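Local coordinates for lipolytic protein G-D-S-L family (PDB 4RW0) that probably hydrolyses ester bonds of lipids or other acylated substrates, as a member of the GDSL family of SGNH hydrolases, at residues 31-36 and 177-182; 69-74 and 143-148. One frame throughout, in Å; residues are numbered along the deposited sequence.

From the N terminus, the chain lays down strand 4-10 and helix 25-32, whose end and the following turn make up segment 31-36, leading into the outermost strand 36-40. Contact 1 closes the long loop from here to the last helix, 168-182, so it joins early and late parts of the fold. Contact 2 is nested inside that loop. Helices 145-154 and 168-182 follow each other in the chain, and the two contacts touch, I143 packing on A178 and F182. Contact 1 ties the end of helix 25-32 and the turn after it to helix 168-182; contact 2 ties the central strand 69-73 to the end of border strand 141-143 and the start of helix 145-154.

Contact 1. Residues 31-36 and 177-182; sequences ASIENV and KALEVF. With NA (sodium ion), chain D.
I33 and L179 make the closest approach here, an apolar one: CD1 of I33 lies 3.6 Å from CD2 of L179, the two side chains sliding past each other in opposite directions. The isoleucine is extended beyond its first torsion (chi2 173°), which carries CD1 far enough toward the helix to rest also against CB of F182, 3.9 Å away, there crossing the phenylalanine side chain at about a right angle. L179 uses both its branches: while CD2 takes the isoleucine, CD1 sits 3.9 Å from CB of S32. The hydroxyl of S32 serves its own helix, hydrogen-bonded to the backbone O of I28. The ring of F182 leads away from the turn into the core, where it packs edge-to-face with F38.

In this three-layer alpha/beta/alpha fold, of the kind found in SGNH hydrolases, residues 31-36 run from the last turn of helix 25-32 through a short loop into the border strand 36-40, and the C-terminal helix 168-182 packs beside them.

The metal contact belongs to the turn's backbone. I33, the first residue to leave helical geometry, and V36 each direct a carbonyl O to the sodium ion, at 2.3 Å from I33 O and 2.3 Å from V36 O. With D30 O, which also binds it, these carbonyls join the helix end and the strand start through one ion.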
# COMPACT_ATOMS: atom_id res chain seq x y z
N ALA A 31 2.36 -0.38 16.53
CA ALA A 31 2.45 0.16 17.89
C ALA A 31 1.07 0.46 18.39
O ALA A 31 0.86 0.57 19.62
CB ALA A 31 3.33 1.41 17.93
N SER A 32 0.09 0.59 17.52
CA SER A 32 -1.26 0.92 17.98
C SER A 32 -2.14 -0.25 18.25
O SER A 32 -3.17 -0.08 18.88
CB SER A 32 -2.00 1.78 16.95
OG SER A 32 -1.20 2.90 16.62
N ILE A 33 -1.84 -1.45 17.76
CA ILE A 33 -2.70 -2.62 17.98
C ILE A 33 -1.90 -3.71 18.67
O ILE A 33 -0.86 -4.17 18.18
CB ILE A 33 -3.24 -3.20 16.69
CG1 ILE A 33 -4.00 -2.16 15.92
CG2 ILE A 33 -4.26 -4.29 17.00
CD1 ILE A 33 -4.43 -2.60 14.54
N GLU A 34 -2.39 -4.14 19.83
CA GLU A 34 -1.60 -5.03 20.67
C GLU A 34 -1.51 -6.43 20.09
O GLU A 34 -0.41 -6.94 19.95
CB GLU A 34 -2.14 -5.12 22.11
CG GLU A 34 -1.01 -5.04 23.15
CD GLU A 34 -0.56 -3.59 23.44
OE1 GLU A 34 -1.32 -2.85 24.11
OE2 GLU A 34 0.54 -3.18 23.01
N ASN A 35 -2.63 -7.02 19.68
CA ASN A 35 -2.49 -8.41 19.24
C ASN A 35 -2.47 -8.61 17.71
O ASN A 35 -2.95 -9.61 17.22
CB ASN A 35 -3.54 -9.27 19.91
CG ASN A 35 -2.91 -10.51 20.59
OD1 ASN A 35 -3.37 -11.65 20.40
ND2 ASN A 35 -1.83 -10.29 21.36
N VAL A 36 -1.98 -7.60 16.98
CA VAL A 36 -1.73 -7.70 15.54
C VAL A 36 -0.25 -7.31 15.35
O VAL A 36 0.20 -6.23 15.88
CB VAL A 36 -2.68 -6.83 14.74
CG1 VAL A 36 -2.37 -6.93 13.27
CG2 VAL A 36 -4.13 -7.21 15.02
N LYS A 177 -5.90 6.18 8.72
CA LYS A 177 -6.80 5.64 7.70
C LYS A 177 -6.66 4.12 7.60
O LYS A 177 -7.65 3.45 7.50
CB LYS A 177 -6.46 6.24 6.37
CG LYS A 177 -7.38 5.84 5.25
CD LYS A 177 -8.81 6.31 5.50
CE LYS A 177 -9.52 6.46 4.18
NZ LYS A 177 -10.81 7.14 4.43
N ALA A 178 -5.44 3.57 7.73
CA ALA A 178 -5.25 2.06 7.68
C ALA A 178 -5.86 1.40 8.90
O ALA A 178 -6.45 0.33 8.84
CB ALA A 178 -3.74 1.76 7.66
N LEU A 179 -5.75 2.06 10.05
CA LEU A 179 -6.38 1.58 11.25
C LEU A 179 -7.91 1.47 11.23
O LEU A 179 -8.48 0.65 11.95
CB LEU A 179 -5.93 2.39 12.48
CG LEU A 179 -4.45 2.22 12.94
CD1 LEU A 179 -4.07 3.23 14.03
CD2 LEU A 179 -4.26 0.84 13.47
N GLU A 180 -8.56 2.19 10.35
CA GLU A 180 -9.99 2.03 10.22
C GLU A 180 -10.29 0.63 9.69
O GLU A 180 -11.31 0.08 10.03
CB GLU A 180 -10.60 3.04 9.30
CG GLU A 180 -10.51 4.50 9.78
CD GLU A 180 -11.03 5.50 8.69
OE1 GLU A 180 -11.95 5.13 7.92
OE2 GLU A 180 -10.49 6.63 8.55
N VAL A 181 -9.37 0.03 8.92
CA VAL A 181 -9.55 -1.36 8.39
C VAL A 181 -8.96 -2.34 9.32
O VAL A 181 -9.63 -3.31 9.73
CB VAL A 181 -8.88 -1.47 7.02
CG1 VAL A 181 -8.65 -2.95 6.60
CG2 VAL A 181 -9.68 -0.73 5.99
N PHE A 182 -7.71 -2.12 9.77
CA PHE A 182 -7.00 -3.12 10.57
C PHE A 182 -7.62 -3.39 11.92
O PHE A 182 -7.50 -4.50 12.46
CB PHE A 182 -5.51 -2.79 10.81
CG PHE A 182 -4.66 -2.71 9.57
CD1 PHE A 182 -4.83 -3.59 8.50
CD2 PHE A 182 -3.63 -1.80 9.51
CE1 PHE A 182 -4.00 -3.52 7.38
CE2 PHE A 182 -2.82 -1.70 8.38
CZ PHE A 182 -3.02 -2.56 7.32
NA NA D . 1.23 -4.88 17.48

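Contact 2. Residues 69-74 and 143-148; sequences HIFLMC and IDFYTT
Strand 69-73 and the segment 143-148 come nearest in backbone at F71 and I143, whose CA atoms are 9.5 Å apart, so side chains span the gap. F71 has CG anti to its own N (chi1 168°), which sends the ring toward the start of helix 145-154. There its CZ meets CE2 of F145 at 3.8 Å, close to the plane of the F145 ring and at its edge, the two side chains arriving from opposite directions. CD1 of I143 comes against the F71 ring obliquely, 4.0 Å from CE1, while CG2 of the same residue lies over one face of F145, offset toward the rim.

In this parallel alpha/beta sheet, 69-73 is the central strand and 141-143 a border strand, so these residues fill the layer between sheet and helices; W25 also packs against both F71 and F145. Selenomethionine M73 adds a Met-aromatic contact: its SE stands 3.6 Å from CD2 of F145, and its line to the ring centroid lies 63° off the ring normal, an oblique approach. D144 caps helix 145-154, its OD1 accepting from T147 N at 3.1 Å, the donor lying well above the carboxylate plane.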
# COMPACT_ATOMS: atom_id res chain seq x y z
N HIS A 69 -3.47 -11.87 7.18
CA HIS A 69 -3.75 -10.91 6.14
C HIS A 69 -2.46 -10.45 5.47
O HIS A 69 -1.37 -10.43 6.08
CB HIS A 69 -4.57 -9.70 6.73
CG HIS A 69 -5.99 -10.08 7.07
ND1 HIS A 69 -6.31 -10.82 8.19
CD2 HIS A 69 -7.17 -9.78 6.48
CE1 HIS A 69 -7.62 -10.99 8.25
NE2 HIS A 69 -8.16 -10.40 7.21
N ILE A 70 -2.58 -10.13 4.22
CA ILE A 70 -1.48 -9.70 3.38
C ILE A 70 -1.87 -8.36 2.77
O ILE A 70 -2.79 -8.27 1.96
CB ILE A 70 -1.14 -10.71 2.30
CG1 ILE A 70 -0.83 -12.03 2.93
CG2 ILE A 70 0.01 -10.24 1.41
CD1 ILE A 70 -0.84 -13.17 2.00
N PHE A 71 -1.13 -7.32 3.15
CA PHE A 71 -1.34 -6.01 2.57
C PHE A 71 -0.44 -5.80 1.34
O PHE A 71 0.71 -6.15 1.42
CB PHE A 71 -1.03 -4.93 3.64
CG PHE A 71 -0.95 -3.52 3.05
CD1 PHE A 71 -2.11 -2.76 2.92
CD2 PHE A 71 0.21 -3.03 2.50
CE1 PHE A 71 -2.08 -1.51 2.37
CE2 PHE A 71 0.23 -1.75 1.92
CZ PHE A 71 -0.94 -1.02 1.84
N LEU A 72 -0.93 -5.27 0.24
CA LEU A 72 -0.17 -5.00 -0.95
C LEU A 72 -0.47 -3.57 -1.44
O LEU A 72 -1.62 -3.13 -1.52
CB LEU A 72 -0.64 -5.87 -2.14
CG LEU A 72 -0.75 -7.32 -1.86
CD1 LEU A 72 -1.33 -8.01 -3.08
CD2 LEU A 72 0.66 -7.78 -1.57
N MSE A 73 0.55 -2.90 -1.88
CA MSE A 73 0.38 -1.61 -2.53
C MSE A 73 1.60 -1.27 -3.34
O MSE A 73 2.75 -1.28 -2.79
CB MSE A 73 0.12 -0.52 -1.44
CG MSE A 73 0.05 0.81 -2.12
SE MSE A 73 -0.43 2.26 -0.79
CE MSE A 73 1.16 2.27 0.43
N CYS A 74 1.46 -0.93 -4.63
CA CYS A 74 2.63 -0.63 -5.44
C CYS A 74 2.23 0.06 -6.76
O CYS A 74 1.07 0.17 -7.08
CB CYS A 74 3.39 -1.94 -5.74
SG CYS A 74 5.17 -1.74 -5.91
N ILE A 143 -7.78 0.10 1.49
CA ILE A 143 -7.38 1.30 2.21
C ILE A 143 -7.06 2.44 1.25
O ILE A 143 -6.06 2.41 0.52
CB ILE A 143 -6.17 1.03 3.17
CG1 ILE A 143 -6.40 -0.18 4.07
CG2 ILE A 143 -5.84 2.32 3.96
CD1 ILE A 143 -5.16 -0.64 4.84
N ASP A 144 -7.91 3.47 1.25
CA ASP A 144 -7.81 4.57 0.27
C ASP A 144 -6.88 5.64 0.78
O ASP A 144 -7.34 6.72 1.23
CB ASP A 144 -9.20 5.18 -0.05
CG ASP A 144 -9.16 6.25 -1.16
OD1 ASP A 144 -8.11 6.54 -1.79
OD2 ASP A 144 -10.21 6.85 -1.42
N PHE A 145 -5.57 5.38 0.70
CA PHE A 145 -4.62 6.39 1.13
C PHE A 145 -4.64 7.62 0.25
O PHE A 145 -4.33 8.74 0.70
CB PHE A 145 -3.21 5.82 1.14
CG PHE A 145 -2.99 4.70 2.13
CD1 PHE A 145 -2.95 4.94 3.51
CD2 PHE A 145 -2.72 3.40 1.68
CE1 PHE A 145 -2.67 3.93 4.40
CE2 PHE A 145 -2.44 2.39 2.58
CZ PHE A 145 -2.41 2.65 3.95
N TYR A 146 -4.94 7.41 -1.03
CA TYR A 146 -4.89 8.47 -2.00
C TYR A 146 -5.77 9.66 -1.51
O TYR A 146 -5.31 10.81 -1.48
CB TYR A 146 -5.43 8.02 -3.40
CG TYR A 146 -5.40 9.14 -4.43
CD1 TYR A 146 -6.41 10.09 -4.51
CD2 TYR A 146 -4.35 9.26 -5.30
CE1 TYR A 146 -6.34 11.15 -5.41
CE2 TYR A 146 -4.27 10.30 -6.17
CZ TYR A 146 -5.29 11.24 -6.25
OH TYR A 146 -5.10 12.27 -7.17
N THR A 147 -6.99 9.34 -1.12
CA THR A 147 -7.96 10.37 -0.73
C THR A 147 -7.56 11.09 0.55
O THR A 147 -7.64 12.31 0.67
CB THR A 147 -9.34 9.77 -0.61
OG1 THR A 147 -9.70 9.23 -1.87
CG2 THR A 147 -10.40 10.87 -0.29
N THR A 148 -7.03 10.33 1.49
CA THR A 148 -6.53 10.89 2.73
C THR A 148 -5.52 11.98 2.57
O THR A 148 -5.66 13.06 3.14
CB THR A 148 -5.94 9.73 3.62
OG1 THR A 148 -6.95 8.77 3.85
CG2 THR A 148 -5.50 10.25 4.90